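Local coordinates for glycosylation Associate Protein 3 (Streptococcus agalactiae serotype V, PDB 6OYC), which probably serves the accessory Sec system as part of the Gap123 complex, a lectin-like assembly linked to glycosylation and secretion of surface adhesins, at residues I7-T21 with E33-W46. Numbering follows the deposited sequence.
Sequences IYWDDFSRFSYNFGT and ENPLAPSSTNLYTW
An aromatic cluster of W9, Y44 and W46 packs between the two sheets of a beta sandwich, where the long loop after strand 4-7 runs along strand 41-47. The W9 indole and the Y44 ring overlap obliquely, planes 32° apart and centroids 4.5 Å apart, with W9 CD1 lying over a face of the phenol. Y44 CB sits above the five-membered ring of W9 in a CH-pi contact, 3.9 Å from its centroid. W9 reaches this place because CG is anti to the backbone N (chi1 -180°), which swings the indole inward until W9 CH2 meets L43 CB at 3.9 Å. W46 takes Y44 CD2 over the centre of one indole face and I7 CG2 over the opposite one. W46 NE1 donates to Y8 O at 2.7 Å in a nearly straight bond (N-H...O 160°) close to the indole plane, although the nitrogen stands above the carbonyl plane of Y8 rather than on a lone pair. The contact joins two antiparallel sheets, consistent with the jelly-roll sandwich of galactose-binding-domain-like proteins: I7, where the loop begins, pairs by backbone with L136 of one, while T41 and L43 pair with strand 118-125 of the other. F25 meets W9 edge-to-face, and F133 and L123 also touch it. D10 CB lies 3.3 Å from Y44 OH, and D10 OD1 accepts from F12 N to form an Asx turn. Farther along, T41 CG2 touches Y17 O at 3.2 Å. At the far end N34 ND2 donates to T21 OG1 at 2.7 Å, close to its amide plane; N34 also begins a type I turn that ends at A37.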
# COMPACT_ATOMS: atom_id res chain seq x y z
N ILE C 7 -3.76 6.31 4.25
CA ILE C 7 -4.63 7.41 3.85
C ILE C 7 -3.89 8.25 2.83
O ILE C 7 -2.78 8.73 3.09
CB ILE C 7 -5.03 8.23 5.09
CG1 ILE C 7 -6.01 7.44 5.95
CG2 ILE C 7 -5.64 9.51 4.72
CD1 ILE C 7 -5.85 7.75 7.47
N TYR C 8 -4.51 8.44 1.66
CA TYR C 8 -3.85 8.98 0.48
C TYR C 8 -4.50 10.29 0.04
O TYR C 8 -5.70 10.51 0.24
CB TYR C 8 -3.90 7.95 -0.66
CG TYR C 8 -3.14 6.69 -0.34
CD1 TYR C 8 -1.78 6.59 -0.60
CD2 TYR C 8 -3.78 5.61 0.25
CE1 TYR C 8 -1.08 5.43 -0.29
CE2 TYR C 8 -3.09 4.46 0.56
CZ TYR C 8 -1.74 4.37 0.30
OH TYR C 8 -1.06 3.21 0.62
N TRP C 9 -3.70 11.15 -0.58
CA TRP C 9 -4.18 12.43 -1.09
C TRP C 9 -4.88 12.21 -2.43
O TRP C 9 -4.26 11.77 -3.40
CB TRP C 9 -3.01 13.41 -1.22
CG TRP C 9 -3.34 14.79 -1.73
CD1 TRP C 9 -4.51 15.20 -2.32
CD2 TRP C 9 -2.49 15.93 -1.70
NE1 TRP C 9 -4.42 16.52 -2.66
CE2 TRP C 9 -3.20 17.00 -2.29
CE3 TRP C 9 -1.19 16.17 -1.24
CZ2 TRP C 9 -2.66 18.28 -2.42
CZ3 TRP C 9 -0.66 17.44 -1.38
CH2 TRP C 9 -1.39 18.47 -1.97
N ASP C 10 -6.18 12.51 -2.46
CA ASP C 10 -6.98 12.45 -3.68
C ASP C 10 -7.13 13.84 -4.31
O ASP C 10 -7.12 14.86 -3.62
CB ASP C 10 -8.34 11.86 -3.35
CG ASP C 10 -8.97 11.22 -4.53
OD1 ASP C 10 -9.61 11.95 -5.32
OD2 ASP C 10 -8.83 10.00 -4.67
N ASP C 11 -7.26 13.88 -5.64
CA ASP C 11 -7.28 15.18 -6.31
C ASP C 11 -8.65 15.83 -6.36
O ASP C 11 -8.76 16.98 -6.82
CB ASP C 11 -6.75 15.07 -7.74
CG ASP C 11 -7.33 13.91 -8.48
OD1 ASP C 11 -7.91 13.03 -7.80
OD2 ASP C 11 -7.23 13.90 -9.72
N PHE C 12 -9.69 15.15 -5.89
CA PHE C 12 -11.05 15.68 -5.91
C PHE C 12 -11.38 16.53 -4.67
O PHE C 12 -11.05 16.15 -3.54
CB PHE C 12 -12.05 14.53 -6.04
CG PHE C 12 -13.43 14.92 -5.71
CD1 PHE C 12 -14.14 15.77 -6.54
CD2 PHE C 12 -14.02 14.48 -4.53
CE1 PHE C 12 -15.41 16.15 -6.22
CE2 PHE C 12 -15.30 14.85 -4.21
CZ PHE C 12 -16.00 15.69 -5.05
N SER C 13 -12.05 17.66 -4.90
CA SER C 13 -12.64 18.54 -3.88
C SER C 13 -13.69 19.42 -4.56
O SER C 13 -13.50 19.83 -5.71
CB SER C 13 -11.62 19.46 -3.19
OG SER C 13 -10.37 18.83 -3.03
N ARG C 14 -14.76 19.75 -3.84
CA ARG C 14 -15.71 20.73 -4.37
C ARG C 14 -15.02 22.07 -4.58
O ARG C 14 -15.16 22.70 -5.64
CB ARG C 14 -16.91 20.89 -3.43
CG ARG C 14 -17.88 22.00 -3.89
CD ARG C 14 -19.09 22.12 -2.98
NE ARG C 14 -20.34 22.20 -3.74
CZ ARG C 14 -21.44 22.81 -3.31
NH1 ARG C 14 -21.47 23.42 -2.13
NH2 ARG C 14 -22.52 22.82 -4.09
N PHE C 15 -14.26 22.52 -3.58
CA PHE C 15 -13.49 23.75 -3.64
C PHE C 15 -12.03 23.43 -3.35
O PHE C 15 -11.71 22.87 -2.30
CB PHE C 15 -14.02 24.78 -2.64
CG PHE C 15 -15.48 25.11 -2.82
CD1 PHE C 15 -15.91 25.80 -3.95
CD2 PHE C 15 -16.41 24.74 -1.86
CE1 PHE C 15 -17.25 26.10 -4.12
CE2 PHE C 15 -17.75 25.04 -2.02
CZ PHE C 15 -18.18 25.72 -3.15
N SER C 16 -11.15 23.80 -4.28
CA SER C 16 -9.72 23.62 -4.11
C SER C 16 -9.08 24.93 -3.65
O SER C 16 -9.55 26.02 -3.98
CB SER C 16 -9.06 23.15 -5.41
OG SER C 16 -7.70 22.79 -5.22
N TYR C 17 -8.01 24.81 -2.88
CA TYR C 17 -7.24 25.97 -2.44
C TYR C 17 -5.80 25.88 -2.95
O TYR C 17 -4.87 26.45 -2.38
CB TYR C 17 -7.30 26.11 -0.91
CG TYR C 17 -8.73 26.17 -0.41
CD1 TYR C 17 -9.43 25.02 -0.08
CD2 TYR C 17 -9.40 27.39 -0.29
CE1 TYR C 17 -10.76 25.07 0.37
CE2 TYR C 17 -10.71 27.46 0.15
CZ TYR C 17 -11.39 26.30 0.49
OH TYR C 17 -12.69 26.36 0.93
N ASN C 18 -5.65 25.16 -4.06
CA ASN C 18 -4.42 24.97 -4.82
C ASN C 18 -4.19 26.16 -5.76
O ASN C 18 -3.95 26.01 -6.95
CB ASN C 18 -4.56 23.58 -5.50
CG ASN C 18 -3.68 23.37 -6.75
OD1 ASN C 18 -2.59 23.92 -6.90
ND2 ASN C 18 -4.16 22.51 -7.64
N PHE C 19 -4.28 27.38 -5.23
CA PHE C 19 -4.03 28.55 -6.07
C PHE C 19 -2.54 28.62 -6.42
O PHE C 19 -1.68 28.58 -5.54
CB PHE C 19 -4.48 29.84 -5.37
CG PHE C 19 -5.94 29.84 -4.98
CD1 PHE C 19 -6.91 30.26 -5.88
CD2 PHE C 19 -6.34 29.43 -3.73
CE1 PHE C 19 -8.25 30.27 -5.54
CE2 PHE C 19 -7.68 29.42 -3.38
CZ PHE C 19 -8.63 29.84 -4.29
N GLY C 20 -2.25 28.67 -7.71
CA GLY C 20 -0.89 28.79 -8.20
C GLY C 20 -0.05 27.53 -8.16
O GLY C 20 0.93 27.43 -8.90
N THR C 21 -0.40 26.56 -7.33
CA THR C 21 0.46 25.40 -7.13
C THR C 21 0.41 24.44 -8.32
O THR C 21 -0.65 24.21 -8.92
CB THR C 21 0.05 24.67 -5.85
OG1 THR C 21 0.18 25.54 -4.73
CG2 THR C 21 0.89 23.42 -5.63
N GLU C 33 4.67 21.76 -6.12
CA GLU C 33 5.64 22.77 -6.50
C GLU C 33 4.95 24.12 -6.49
O GLU C 33 4.09 24.39 -7.34
CB GLU C 33 6.25 22.47 -7.87
CG GLU C 33 7.26 23.51 -8.32
CD GLU C 33 7.51 23.46 -9.82
OE1 GLU C 33 6.90 22.60 -10.49
OE2 GLU C 33 8.30 24.29 -10.32
N ASN C 34 5.31 24.97 -5.54
CA ASN C 34 4.83 26.34 -5.49
C ASN C 34 5.97 27.21 -4.99
O ASN C 34 6.18 27.36 -3.77
CB ASN C 34 3.58 26.48 -4.62
CG ASN C 34 2.90 27.80 -4.82
OD1 ASN C 34 3.55 28.81 -5.07
ND2 ASN C 34 1.57 27.81 -4.69
N PRO C 35 6.74 27.80 -5.90
CA PRO C 35 7.94 28.54 -5.48
C PRO C 35 7.61 29.77 -4.68
O PRO C 35 8.44 30.22 -3.88
CB PRO C 35 8.63 28.90 -6.81
CG PRO C 35 7.89 28.12 -7.88
CD PRO C 35 6.52 27.91 -7.35
N LEU C 36 6.42 30.34 -4.87
CA LEU C 36 5.99 31.44 -4.04
C LEU C 36 5.80 31.00 -2.59
O LEU C 36 5.91 31.83 -1.68
CB LEU C 36 4.70 32.02 -4.61
CG LEU C 36 4.21 33.34 -4.02
CD1 LEU C 36 3.79 34.24 -5.16
CD2 LEU C 36 3.05 33.05 -3.09
N ALA C 37 5.53 29.71 -2.36
CA ALA C 37 5.45 29.11 -1.03
C ALA C 37 4.41 29.80 -0.16
O ALA C 37 4.77 30.44 0.83
CB ALA C 37 6.82 29.15 -0.35
N PRO C 38 3.11 29.69 -0.48
CA PRO C 38 2.08 30.38 0.30
C PRO C 38 2.12 29.99 1.77
O PRO C 38 2.59 28.92 2.16
CB PRO C 38 0.77 29.95 -0.36
CG PRO C 38 1.16 29.57 -1.74
CD PRO C 38 2.52 28.95 -1.62
N SER C 39 1.57 30.88 2.60
CA SER C 39 1.96 30.91 4.00
C SER C 39 1.22 29.89 4.84
O SER C 39 1.81 29.25 5.71
CB SER C 39 1.76 32.32 4.55
OG SER C 39 1.60 32.28 5.95
N SER C 40 -0.08 29.73 4.62
CA SER C 40 -0.85 28.70 5.32
C SER C 40 -2.01 28.31 4.41
O SER C 40 -2.99 29.04 4.30
CB SER C 40 -1.34 29.17 6.69
OG SER C 40 -1.48 28.06 7.56
N THR C 41 -1.87 27.17 3.76
CA THR C 41 -2.89 26.64 2.88
C THR C 41 -3.34 25.29 3.41
O THR C 41 -2.51 24.45 3.78
CB THR C 41 -2.36 26.48 1.45
OG1 THR C 41 -1.61 27.64 1.08
CG2 THR C 41 -3.53 26.26 0.47
N ASN C 42 -4.65 25.09 3.46
CA ASN C 42 -5.21 23.77 3.70
C ASN C 42 -5.15 23.05 2.37
O ASN C 42 -5.94 23.33 1.47
CB ASN C 42 -6.64 23.89 4.24
CG ASN C 42 -7.16 22.58 4.80
OD1 ASN C 42 -7.33 22.43 6.00
ND2 ASN C 42 -7.42 21.63 3.91
N LEU C 43 -4.17 22.15 2.21
CA LEU C 43 -3.94 21.51 0.92
C LEU C 43 -4.92 20.39 0.66
O LEU C 43 -5.24 20.11 -0.51
CB LEU C 43 -2.52 20.94 0.83
CG LEU C 43 -1.36 21.91 1.01
CD1 LEU C 43 -0.14 21.14 1.47
CD2 LEU C 43 -1.07 22.67 -0.29
N TYR C 44 -5.39 19.73 1.71
CA TYR C 44 -6.26 18.58 1.56
C TYR C 44 -6.84 18.21 2.91
O TYR C 44 -6.15 18.31 3.93
CB TYR C 44 -5.50 17.39 0.95
CG TYR C 44 -6.45 16.31 0.54
CD1 TYR C 44 -7.23 16.44 -0.60
CD2 TYR C 44 -6.64 15.18 1.34
CE1 TYR C 44 -8.14 15.47 -0.96
CE2 TYR C 44 -7.54 14.19 0.98
CZ TYR C 44 -8.29 14.34 -0.17
OH TYR C 44 -9.21 13.39 -0.53
N THR C 45 -8.10 17.78 2.91
CA THR C 45 -8.77 17.36 4.14
C THR C 45 -9.47 16.02 3.92
O THR C 45 -10.26 15.87 2.98
CB THR C 45 -9.78 18.41 4.62
OG1 THR C 45 -9.07 19.57 5.05
CG2 THR C 45 -10.60 17.88 5.81
N TRP C 46 -9.17 15.06 4.79
CA TRP C 46 -9.85 13.78 4.91
C TRP C 46 -10.93 13.86 5.98
O TRP C 46 -10.82 14.62 6.95
CB TRP C 46 -8.86 12.68 5.28
CG TRP C 46 -7.76 12.43 4.30
CD1 TRP C 46 -7.76 11.51 3.30
CD2 TRP C 46 -6.48 13.07 4.27
NE1 TRP C 46 -6.57 11.55 2.62
CE2 TRP C 46 -5.75 12.49 3.20
CE3 TRP C 46 -5.87 14.08 5.02
CZ2 TRP C 46 -4.45 12.89 2.87
CZ3 TRP C 46 -4.58 14.47 4.70
CH2 TRP C 46 -3.89 13.88 3.63
O HOH W 1 -3.39 29.34 -1.19